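Local coordinates for protein ATP-dependent helicase FUN30 (Saccharomyces cerevisiae S288c, PDB 5GN1) that hydrolyses ATP to remodel nucleosomes, promotes end resection at DNA double-strand breaks and is required for heterochromatin organisation, at residues Lys186-Ile197 / Asn274-Ser282; Leu58-Glu69 / Ala110-Asn119. All coordinates share one frame; numbering follows the deposited sequence.

Contact 1 (Lys186-Ile197 / Asn274-Ser282); sequences KIDALKKLLKTI and NNVIIFDQS
Lys-186 and Phe-279 close one end of a helix-on-sheet layer in the second RecA-like lobe of a SNF2-family ATPase, where segment 186-197 of helix 185-200 runs antiparallel to the inner strand 275-278 (175°), the two axes 10.8 Å apart at their closest. How such a layer is filled depends on how each side chain is turned. The methyl CD1 of Ile-277 is the common meeting point: Leu-193 meets it tip to tip through CD2 at 3.6 Å, while Leu-190 CD1 and Leu-194 CD2 come in obliquely. CG stands anti to the backbone N in Leu-190 (chi1 175°) and in Leu-193, and one terminal methyl of each is thereby placed against Ile-277. At the far end Ile-197 and Asn-275 slide past one another in opposite directions, CG2 lying 3.6 Å from ND2, an amide nitrogen that is itself held by Glu-203 and the carbonyl of Lys-204. The Phe-279 ring has Lys-186 CD above one face, displaced toward the rim, and meets Ile-187 CD1 obliquely at CZ, 3.8 Å away. Val-214 of helix 212-224 and Leu-309 also pack on this ring. The lysine chain bends at chi2 (-138°), passes the ring and delivers its ammonium group to three oxygens: a salt bridge to Glu-316, a bond to the carbonyl of Leu-309, and Phe-279 O, which NZ reaches at 2.8 Å in the carbonyl plane.

Contact 2 (Leu58-Glu69 / Ala110-Asn119); sequences LNAIQKKIYDKE and ASLHPLLFRN
Gln-62 and Pro-114 meet where the first turn of helix 60-82 packs on the loop after helix 100-110, both in the SNF2-related part of the ATPase sequence, and the glutamine illustrates how one side chain can serve a helix start and a tertiary contact together. Its CB lies 3.8 Å from Ala-110 O. CG, anti to the carbonyl carbon (chi1 -64°), rests on the proline ring, 3.5 Å from Pro-114 CD. Beyond CD the amide divides its work. OE1 accepts from Asn-59 N while Gln-62 N donates to Asn-59 OD1, a reciprocal capping box, and OE1 also takes the N-H of Gly-185. NE2 gives a nearly straight bond to Ala-110 O (3.2 Å, 163°), with acceptor and donor close to each other's planes, and another to a water that bridges to Ser-111 O. One turn on, Ile-65 sets CG2 squarely over the Phe-117 face, 3.6 Å from the centroid, a CH-pi contact, and CD1 beside Asn-119 ND2. A leucine in place of Gln-62 would probably leave Ala-110 O without this donor and the N-H of Asn-59 without its capping acceptor. The chemistry thus changes along the helix: a polar network at its start, apolar packing at Ile-65, then a water joining Lys-68 NZ to Asn-119 ND2, which suggests that directional bonds as well as shape fix the loop's path.

In the fold
Both contacts are largely buried, yet they differ in kind. Contact 1 belongs to the core of the RecA-like lobe, sealing a helix onto its parallel sheet with aliphatic groups, one phenyl ring and a multiply bonded ammonium; none of its touching residues is exposed. Contact 2 joins a helix to a loop, mixes amide bonds, water and ring packing, and reaches solvent at Ile-61 and Lys-68. They share no helix or strand, and their centres lie about 19 Å apart, but their edges meet: Leu-112 CD2 packs against Lys-186 NZ (3.4 Å) and Asp-280 CB, while His-113 CD2 touches Ile-187 CG1. Gly-185, bonded to Gln-62, directly precedes the helical segment of contact 1.

Contact 1 (Lys186-Ile197 / Asn274-Ser282)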
loop_
_atom_site.group_PDB
_atom_site.type_symbol
_atom_site.label_atom_id
_atom_site.label_comp_id
_atom_site.label_asym_id
_atom_site.label_seq_id
_atom_site.Cartn_x
_atom_site.Cartn_y
_atom_site.Cartn_z
ATOM N N LYS A 186 6.541 -6.990 4.953
ATOM C CA LYS A 186 7.127 -6.359 3.779
ATOM C C LYS A 186 8.127 -5.278 4.162
ATOM O O LYS A 186 9.064 -5.012 3.400
ATOM C CB LYS A 186 6.045 -5.785 2.869
ATOM C CG LYS A 186 5.318 -6.830 2.078
ATOM C CD LYS A 186 5.099 -6.375 0.650
ATOM C CE LYS A 186 4.362 -7.450 -0.092
ATOM N NZ LYS A 186 3.898 -7.052 -1.442
ATOM N N ILE A 187 7.953 -4.643 5.323
ATOM C CA ILE A 187 8.933 -3.643 5.748
ATOM C C ILE A 187 10.209 -4.330 6.204
ATOM O O ILE A 187 11.316 -3.867 5.908
ATOM C CB ILE A 187 8.351 -2.724 6.839
ATOM C CG1 ILE A 187 7.087 -2.020 6.324
ATOM C CG2 ILE A 187 9.394 -1.688 7.298
ATOM C CD1 ILE A 187 7.264 -1.220 5.029
ATOM N N ASP A 188 10.079 -5.456 6.918
ATOM C CA ASP A 188 11.246 -6.266 7.263
ATOM C C ASP A 188 12.065 -6.596 6.022
ATOM O O ASP A 188 13.290 -6.403 5.993
ATOM C CB ASP A 188 10.811 -7.557 7.968
ATOM C CG ASP A 188 10.321 -7.315 9.394
ATOM O OD1 ASP A 188 10.746 -6.318 10.021
ATOM O OD2 ASP A 188 9.521 -8.139 9.894
ATOM N N ALA A 189 11.396 -7.086 4.977
ATOM C CA ALA A 189 12.093 -7.390 3.734
ATOM C C ALA A 189 12.681 -6.132 3.102
ATOM O O ALA A 189 13.812 -6.152 2.604
ATOM C CB ALA A 189 11.143 -8.090 2.762
ATOM N N LEU A 190 11.925 -5.029 3.100
ATOM C CA LEU A 190 12.391 -3.805 2.445
ATOM C C LEU A 190 13.647 -3.261 3.116
ATOM O O LEU A 190 14.556 -2.758 2.449
ATOM C CB LEU A 190 11.277 -2.755 2.472
ATOM C CG LEU A 190 11.657 -1.378 1.931
ATOM C CD1 LEU A 190 11.829 -1.440 0.414
ATOM C CD2 LEU A 190 10.585 -0.343 2.311
ATOM N N LYS A 191 13.692 -3.338 4.447
ATOM C CA LYS A 191 14.810 -2.804 5.214
ATOM C C LYS A 191 16.089 -3.569 4.907
ATOM O O LYS A 191 17.169 -2.972 4.769
ATOM C CB LYS A 191 14.425 -2.856 6.696
ATOM C CG LYS A 191 15.496 -2.760 7.728
ATOM C CD LYS A 191 14.852 -3.090 9.084
ATOM C CE LYS A 191 15.878 -3.190 10.199
ATOM N NZ LYS A 191 16.503 -1.871 10.498
ATOM N N LYS A 192 15.974 -4.883 4.733
ATOM C CA LYS A 192 17.125 -5.692 4.342
ATOM C C LYS A 192 17.602 -5.324 2.939
ATOM O O LYS A 192 18.795 -5.067 2.719
ATOM C CB LYS A 192 16.756 -7.173 4.427
ATOM C CG LYS A 192 17.840 -8.114 3.950
ATOM C CD LYS A 192 17.474 -9.568 4.177
ATOM C CE LYS A 192 18.549 -10.493 3.609
ATOM N NZ LYS A 192 18.236 -11.920 3.892
ATOM N N LEU A 193 16.674 -5.240 1.986
ATOM C CA LEU A 193 17.055 -4.909 0.618
ATOM C C LEU A 193 17.630 -3.497 0.511
ATOM O O LEU A 193 18.612 -3.278 -0.211
ATOM C CB LEU A 193 15.855 -5.075 -0.304
ATOM C CG LEU A 193 16.179 -4.984 -1.792
ATOM C CD1 LEU A 193 17.328 -5.929 -2.163
ATOM C CD2 LEU A 193 14.949 -5.272 -2.627
ATOM N N LEU A 194 17.039 -2.527 1.221
ATOM C CA LEU A 194 17.545 -1.156 1.164
ATOM C C LEU A 194 18.963 -1.055 1.730
ATOM O O LEU A 194 19.794 -0.299 1.209
ATOM C CB LEU A 194 16.600 -0.213 1.911
ATOM C CG LEU A 194 15.238 0.039 1.241
ATOM C CD1 LEU A 194 14.438 1.015 2.061
ATOM C CD2 LEU A 194 15.396 0.530 -0.192
ATOM N N LYS A 195 19.257 -1.798 2.802
ATOM C CA LYS A 195 20.609 -1.780 3.350
ATOM C C LYS A 195 21.629 -2.290 2.333
ATOM O O LYS A 195 22.704 -1.700 2.169
ATOM C CB LYS A 195 20.677 -2.596 4.642
ATOM C CG LYS A 195 22.001 -2.368 5.373
ATOM C CD LYS A 195 22.344 -3.445 6.378
ATOM C CE LYS A 195 23.852 -3.453 6.661
ATOM N NZ LYS A 195 24.662 -3.863 5.469
ATOM N N THR A 196 21.307 -3.373 1.632
ATOM C CA THR A 196 22.190 -3.855 0.576
ATOM C C THR A 196 22.416 -2.788 -0.492
ATOM O O THR A 196 23.558 -2.499 -0.859
ATOM C CB THR A 196 21.607 -5.119 -0.055
ATOM O OG1 THR A 196 21.536 -6.153 0.935
ATOM C CG2 THR A 196 22.478 -5.571 -1.207
ATOM N N ILE A 197 21.333 -2.193 -1.005
ATOM C CA ILE A 197 21.439 -1.257 -2.126
ATOM C C ILE A 197 22.178 0.003 -1.706
ATOM O O ILE A 197 23.067 0.500 -2.416
ATOM C CB ILE A 197 20.032 -0.908 -2.659
ATOM C CG1 ILE A 197 19.370 -2.115 -3.319
ATOM C CG2 ILE A 197 20.079 0.301 -3.611
ATOM C CD1 ILE A 197 17.891 -1.880 -3.604
ATOM N N ASN A 274 19.687 2.506 -10.466
ATOM C CA ASN A 274 19.732 1.233 -11.185
ATOM C C ASN A 274 19.108 0.099 -10.379
ATOM O O ASN A 274 19.370 -1.076 -10.665
ATOM C CB ASN A 274 21.163 0.870 -11.623
ATOM C CG ASN A 274 22.093 0.564 -10.462
ATOM O OD1 ASN A 274 22.187 1.326 -9.502
ATOM N ND2 ASN A 274 22.816 -0.553 -10.560
ATOM N N ASN A 275 18.271 0.431 -9.388
ATOM C CA ASN A 275 17.513 -0.548 -8.624
ATOM C C ASN A 275 16.057 -0.124 -8.576
ATOM O O ASN A 275 15.748 1.067 -8.499
ATOM C CB ASN A 275 18.046 -0.707 -7.206
ATOM C CG ASN A 275 19.491 -1.146 -7.194
ATOM O OD1 ASN A 275 19.788 -2.343 -7.210
ATOM N ND2 ASN A 275 20.396 -0.182 -7.170
ATOM N N VAL A 276 15.167 -1.112 -8.627
ATOM C CA VAL A 276 13.733 -0.876 -8.611
ATOM C C VAL A 276 13.113 -1.898 -7.669
ATOM O O VAL A 276 13.391 -3.095 -7.782
ATOM C CB VAL A 276 13.114 -0.979 -10.022
ATOM C CG1 VAL A 276 11.586 -0.871 -9.919
ATOM C CG2 VAL A 276 13.657 0.123 -10.937
ATOM N N ILE A 277 12.305 -1.426 -6.722
ATOM C CA ILE A 277 11.566 -2.281 -5.811
ATOM C C ILE A 277 10.092 -2.078 -6.097
ATOM O O ILE A 277 9.589 -0.950 -6.011
ATOM C CB ILE A 277 11.888 -1.974 -4.344
ATOM C CG1 ILE A 277 13.386 -2.159 -4.086
ATOM C CG2 ILE A 277 11.064 -2.870 -3.429
ATOM C CD1 ILE A 277 13.777 -1.839 -2.680
ATOM N N ILE A 278 9.412 -3.163 -6.461
ATOM C CA ILE A 278 7.968 -3.158 -6.676
ATOM C C ILE A 278 7.372 -3.575 -5.340
ATOM O O ILE A 278 7.449 -4.748 -4.959
ATOM C CB ILE A 278 7.558 -4.109 -7.804
ATOM C CG1 ILE A 278 8.326 -3.793 -9.083
ATOM C CG2 ILE A 278 6.055 -4.019 -8.074
ATOM C CD1 ILE A 278 7.979 -2.465 -9.659
ATOM N N PHE A 279 6.839 -2.606 -4.584
ATOM C CA PHE A 279 6.385 -2.943 -3.240
ATOM C C PHE A 279 5.166 -3.851 -3.296
ATOM O O PHE A 279 4.992 -4.716 -2.428
ATOM C CB PHE A 279 6.091 -1.678 -2.444
ATOM C CG PHE A 279 5.931 -1.908 -0.964
ATOM C CD1 PHE A 279 7.042 -1.937 -0.127
ATOM C CD2 PHE A 279 4.669 -2.077 -0.404
ATOM C CE1 PHE A 279 6.898 -2.151 1.239
ATOM C CE2 PHE A 279 4.516 -2.272 0.965
ATOM C CZ PHE A 279 5.633 -2.307 1.786
ATOM N N ASP A 280 4.343 -3.699 -4.327
ATOM C CA ASP A 280 3.154 -4.524 -4.494
ATOM C C ASP A 280 2.875 -4.597 -5.983
ATOM O O ASP A 280 2.918 -3.575 -6.675
ATOM C CB ASP A 280 1.956 -3.945 -3.719
ATOM C CG ASP A 280 1.763 -2.446 -3.967
ATOM O OD1 ASP A 280 1.114 -2.095 -4.979
ATOM O OD2 ASP A 280 2.283 -1.628 -3.159
ATOM N N GLN A 281 2.642 -5.800 -6.484
ATOM C CA GLN A 281 2.615 -5.919 -7.927
ATOM C C GLN A 281 1.251 -5.526 -8.482
ATOM O O GLN A 281 0.243 -5.491 -7.777
ATOM C CB GLN A 281 2.982 -7.338 -8.356
ATOM C CG GLN A 281 1.966 -8.376 -7.960
ATOM C CD GLN A 281 2.514 -9.788 -8.075
ATOM O OE1 GLN A 281 2.317 -10.613 -7.172
ATOM N NE2 GLN A 281 3.214 -10.071 -9.175
ATOM N N SER A 282 1.246 -5.196 -9.763
ATOM C CA SER A 282 0.027 -4.946 -10.503
ATOM C C SER A 282 -0.480 -6.240 -11.130
ATOM O O SER A 282 0.299 -7.142 -11.460
ATOM C CB SER A 282 0.274 -3.899 -11.591
ATOM O OG SER A 282 -0.866 -3.744 -12.415
#

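Contact 2 (Leu58-Glu69 / Ala110-Asn119)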
loop_
_atom_site.group_PDB
_atom_site.type_symbol
_atom_site.label_atom_id
_atom_site.label_comp_id
_atom_site.label_asym_id
_atom_site.label_seq_id
_atom_site.Cartn_x
_atom_site.Cartn_y
_atom_site.Cartn_z
ATOM N N LEU A 58 3.779 -12.932 6.438
ATOM C CA LEU A 58 2.826 -12.220 7.276
ATOM C C LEU A 58 3.314 -12.238 8.721
ATOM O O LEU A 58 3.471 -13.312 9.309
ATOM C CB LEU A 58 1.448 -12.878 7.181
ATOM C CG LEU A 58 0.694 -12.910 5.845
ATOM C CD1 LEU A 58 -0.437 -13.940 5.873
ATOM C CD2 LEU A 58 0.128 -11.519 5.545
ATOM N N ASN A 59 3.543 -11.073 9.315
ATOM C CA ASN A 59 3.874 -11.106 10.730
ATOM C C ASN A 59 2.611 -11.444 11.539
ATOM O O ASN A 59 1.542 -11.740 10.988
ATOM C CB ASN A 59 4.577 -9.809 11.147
ATOM C CG ASN A 59 3.636 -8.595 11.289
ATOM O OD1 ASN A 59 2.414 -8.677 11.151
ATOM N ND2 ASN A 59 4.240 -7.444 11.553
ATOM N N ALA A 60 2.745 -11.457 12.865
ATOM C CA ALA A 60 1.641 -11.905 13.713
ATOM C C ALA A 60 0.418 -11.005 13.561
ATOM O O ALA A 60 -0.712 -11.494 13.417
ATOM C CB ALA A 60 2.088 -11.955 15.173
ATOM N N ILE A 61 0.626 -9.684 13.601
ATOM C CA ILE A 61 -0.478 -8.736 13.457
ATOM C C ILE A 61 -1.166 -8.910 12.112
ATOM O O ILE A 61 -2.403 -8.889 12.025
ATOM C CB ILE A 61 0.023 -7.290 13.625
ATOM C CG1 ILE A 61 0.948 -7.146 14.830
ATOM C CG2 ILE A 61 -1.161 -6.338 13.705
ATOM C CD1 ILE A 61 1.829 -5.898 14.751
ATOM N N GLN A 62 -0.378 -9.074 11.037
ATOM C CA GLN A 62 -0.951 -9.274 9.710
ATOM C C GLN A 62 -1.717 -10.585 9.627
ATOM O O GLN A 62 -2.777 -10.650 8.996
ATOM C CB GLN A 62 0.143 -9.266 8.638
ATOM C CG GLN A 62 0.902 -7.959 8.472
ATOM C CD GLN A 62 2.077 -8.137 7.526
ATOM O OE1 GLN A 62 3.194 -8.442 7.958
ATOM N NE2 GLN A 62 1.818 -8.015 6.230
ATOM N N LYS A 63 -1.173 -11.650 10.222
ATOM C CA LYS A 63 -1.851 -12.942 10.182
ATOM C C LYS A 63 -3.246 -12.846 10.791
ATOM O O LYS A 63 -4.206 -13.396 10.245
ATOM C CB LYS A 63 -1.010 -13.992 10.913
ATOM C CG LYS A 63 -1.032 -15.382 10.278
ATOM C CD LYS A 63 -0.061 -16.340 10.985
ATOM C CE LYS A 63 1.355 -15.737 11.140
ATOM N NZ LYS A 63 2.211 -15.804 9.901
ATOM N N LYS A 64 -3.373 -12.145 11.924
ATOM C CA LYS A 64 -4.680 -11.965 12.558
ATOM C C LYS A 64 -5.650 -11.233 11.636
ATOM O O LYS A 64 -6.807 -11.646 11.475
ATOM C CB LYS A 64 -4.521 -11.209 13.878
ATOM C CG LYS A 64 -3.916 -12.054 15.003
ATOM C CD LYS A 64 -4.226 -11.455 16.378
ATOM C CE LYS A 64 -3.453 -12.151 17.493
ATOM N NZ LYS A 64 -3.743 -11.545 18.827
ATOM N N ILE A 65 -5.194 -10.132 11.028
ATOM C CA ILE A 65 -6.038 -9.358 10.118
ATOM C C ILE A 65 -6.407 -10.187 8.894
ATOM O O ILE A 65 -7.568 -10.216 8.473
ATOM C CB ILE A 65 -5.329 -8.051 9.713
ATOM C CG1 ILE A 65 -5.136 -7.131 10.918
ATOM C CG2 ILE A 65 -6.090 -7.353 8.593
ATOM C CD1 ILE A 65 -4.273 -5.911 10.629
ATOM N N TYR A 66 -5.423 -10.873 8.297
ATOM C CA TYR A 66 -5.693 -11.689 7.117
ATOM C C TYR A 66 -6.715 -12.785 7.422
ATOM O O TYR A 66 -7.647 -13.015 6.640
ATOM C CB TYR A 66 -4.376 -12.290 6.595
ATOM C CG TYR A 66 -4.414 -12.737 5.154
ATOM C CD1 TYR A 66 -4.867 -13.994 4.811
ATOM C CD2 TYR A 66 -3.979 -11.897 4.134
ATOM C CE1 TYR A 66 -4.912 -14.406 3.490
ATOM C CE2 TYR A 66 -4.008 -12.299 2.823
ATOM C CZ TYR A 66 -4.483 -13.557 2.503
ATOM O OH TYR A 66 -4.534 -13.966 1.191
ATOM N N ASP A 67 -6.549 -13.473 8.556
ATOM C CA ASP A 67 -7.452 -14.562 8.919
ATOM C C ASP A 67 -8.881 -14.058 9.113
ATOM O O ASP A 67 -9.836 -14.735 8.720
ATOM C CB ASP A 67 -6.959 -15.255 10.192
ATOM C CG ASP A 67 -5.725 -16.138 9.968
ATOM O OD1 ASP A 67 -5.406 -16.477 8.808
ATOM O OD2 ASP A 67 -5.077 -16.501 10.980
ATOM N N LYS A 68 -9.046 -12.875 9.719
ATOM C CA LYS A 68 -10.372 -12.261 9.835
ATOM C C LYS A 68 -11.008 -12.057 8.466
ATOM O O LYS A 68 -12.190 -12.357 8.265
ATOM C CB LYS A 68 -10.285 -10.918 10.563
ATOM C CG LYS A 68 -10.338 -10.977 12.074
ATOM C CD LYS A 68 -10.291 -9.569 12.678
ATOM C CE LYS A 68 -9.072 -8.777 12.194
ATOM N NZ LYS A 68 -8.748 -7.569 13.029
ATOM N N GLU A 69 -10.241 -11.512 7.514
ATOM C CA GLU A 69 -10.771 -11.305 6.169
ATOM C C GLU A 69 -11.109 -12.625 5.495
ATOM O O GLU A 69 -12.100 -12.718 4.753
ATOM C CB GLU A 69 -9.768 -10.529 5.312
ATOM C CG GLU A 69 -9.607 -9.083 5.717
ATOM C CD GLU A 69 -10.909 -8.296 5.612
ATOM O OE1 GLU A 69 -11.715 -8.573 4.691
ATOM O OE2 GLU A 69 -11.124 -7.418 6.470
ATOM N N ALA A 110 -3.939 -6.394 3.596
ATOM C CA ALA A 110 -3.404 -7.119 4.746
ATOM C C ALA A 110 -2.052 -7.760 4.428
ATOM O O ALA A 110 -1.200 -7.874 5.312
ATOM C CB ALA A 110 -4.418 -8.176 5.219
ATOM N N SER A 111 -1.832 -8.161 3.176
ATOM C CA SER A 111 -0.517 -8.637 2.755
ATOM C C SER A 111 0.554 -7.543 2.785
ATOM O O SER A 111 1.746 -7.864 2.713
ATOM C CB SER A 111 -0.594 -9.200 1.335
ATOM O OG SER A 111 -1.651 -10.137 1.189
ATOM N N LEU A 112 0.163 -6.266 2.849
ATOM C CA LEU A 112 1.086 -5.133 2.780
ATOM C C LEU A 112 1.435 -4.557 4.144
ATOM O O LEU A 112 2.620 -4.420 4.472
ATOM C CB LEU A 112 0.494 -4.023 1.898
ATOM C CG LEU A 112 0.235 -4.477 0.474
ATOM C CD1 LEU A 112 -0.423 -3.375 -0.377
ATOM C CD2 LEU A 112 1.542 -4.979 -0.139
ATOM N N HIS A 113 0.427 -4.174 4.938
ATOM C CA HIS A 113 0.695 -3.441 6.166
ATOM C C HIS A 113 -0.518 -3.367 7.089
ATOM O O HIS A 113 -1.616 -3.001 6.648
ATOM C CB HIS A 113 1.171 -2.021 5.837
ATOM C CG HIS A 113 2.059 -1.448 6.888
ATOM N ND1 HIS A 113 1.607 -1.153 8.153
ATOM C CD2 HIS A 113 3.378 -1.145 6.873
ATOM C CE1 HIS A 113 2.610 -0.690 8.878
ATOM N NE2 HIS A 113 3.697 -0.685 8.126
ATOM N N PRO A 114 -0.354 -3.716 8.371
ATOM C CA PRO A 114 -1.470 -3.585 9.330
ATOM C C PRO A 114 -2.054 -2.197 9.416
ATOM O O PRO A 114 -3.254 -2.059 9.696
ATOM C CB PRO A 114 -0.829 -3.980 10.668
ATOM C CG PRO A 114 0.275 -4.930 10.290
ATOM C CD PRO A 114 0.790 -4.453 8.938
ATOM N N LEU A 115 -1.248 -1.152 9.219
ATOM C CA LEU A 115 -1.783 0.192 9.412
ATOM C C LEU A 115 -2.681 0.635 8.275
ATOM O O LEU A 115 -3.117 1.783 8.276
ATOM C CB LEU A 115 -0.649 1.210 9.592
ATOM C CG LEU A 115 0.245 0.980 10.820
ATOM C CD1 LEU A 115 1.261 2.127 10.971
ATOM C CD2 LEU A 115 -0.587 0.790 12.091
ATOM N N LEU A 116 -2.939 -0.234 7.300
ATOM C CA LEU A 116 -3.972 -0.017 6.300
ATOM C C LEU A 116 -5.351 -0.404 6.817
ATOM O O LEU A 116 -6.312 -0.421 6.040
ATOM C CB LEU A 116 -3.657 -0.816 5.030
ATOM C CG LEU A 116 -2.358 -0.454 4.307
ATOM C CD1 LEU A 116 -2.065 -1.491 3.218
ATOM C CD2 LEU A 116 -2.437 0.975 3.754
ATOM N N PHE A 117 -5.440 -0.729 8.102
ATOM C CA PHE A 117 -6.669 -1.163 8.753
ATOM C C PHE A 117 -6.800 -0.411 10.065
ATOM O O PHE A 117 -5.822 0.101 10.608
ATOM C CB PHE A 117 -6.672 -2.676 9.041
ATOM C CG PHE A 117 -6.629 -3.527 7.810
ATOM C CD1 PHE A 117 -5.427 -3.768 7.164
ATOM C CD2 PHE A 117 -7.787 -4.092 7.300
ATOM C CE1 PHE A 117 -5.376 -4.539 6.022
ATOM C CE2 PHE A 117 -7.745 -4.871 6.154
ATOM C CZ PHE A 117 -6.540 -5.100 5.520
ATOM N N ARG A 118 -8.021 -0.358 10.584
ATOM C CA ARG A 118 -8.265 0.215 11.895
ATOM C C ARG A 118 -8.393 -0.946 12.880
ATOM O O ARG A 118 -9.389 -1.678 12.854
ATOM C CB ARG A 118 -9.544 1.059 11.917
ATOM C CG ARG A 118 -9.798 1.754 13.264
ATOM C CD ARG A 118 -10.964 2.769 13.196
ATOM N NE ARG A 118 -12.268 2.132 13.022
ATOM C CZ ARG A 118 -13.017 1.657 14.020
ATOM N NH1 ARG A 118 -12.588 1.731 15.275
ATOM N NH2 ARG A 118 -14.199 1.106 13.761
ATOM N N ASN A 119 -7.355 -1.149 13.688
ATOM C CA ASN A 119 -7.348 -1.977 14.895
ATOM C C ASN A 119 -6.760 -1.392 16.160
ATOM O O ASN A 119 -7.240 -1.668 17.260
ATOM C CB ASN A 119 -6.439 -3.170 14.565
ATOM C CG ASN A 119 -7.040 -4.107 13.554
ATOM O OD1 ASN A 119 -7.950 -4.891 13.854
ATOM N ND2 ASN A 119 -6.527 -4.044 12.340
HETATM O O HOH W 1 4.049 -8.995 4.695
HETATM O O HOH W 2 -8.635 -5.546 10.983
#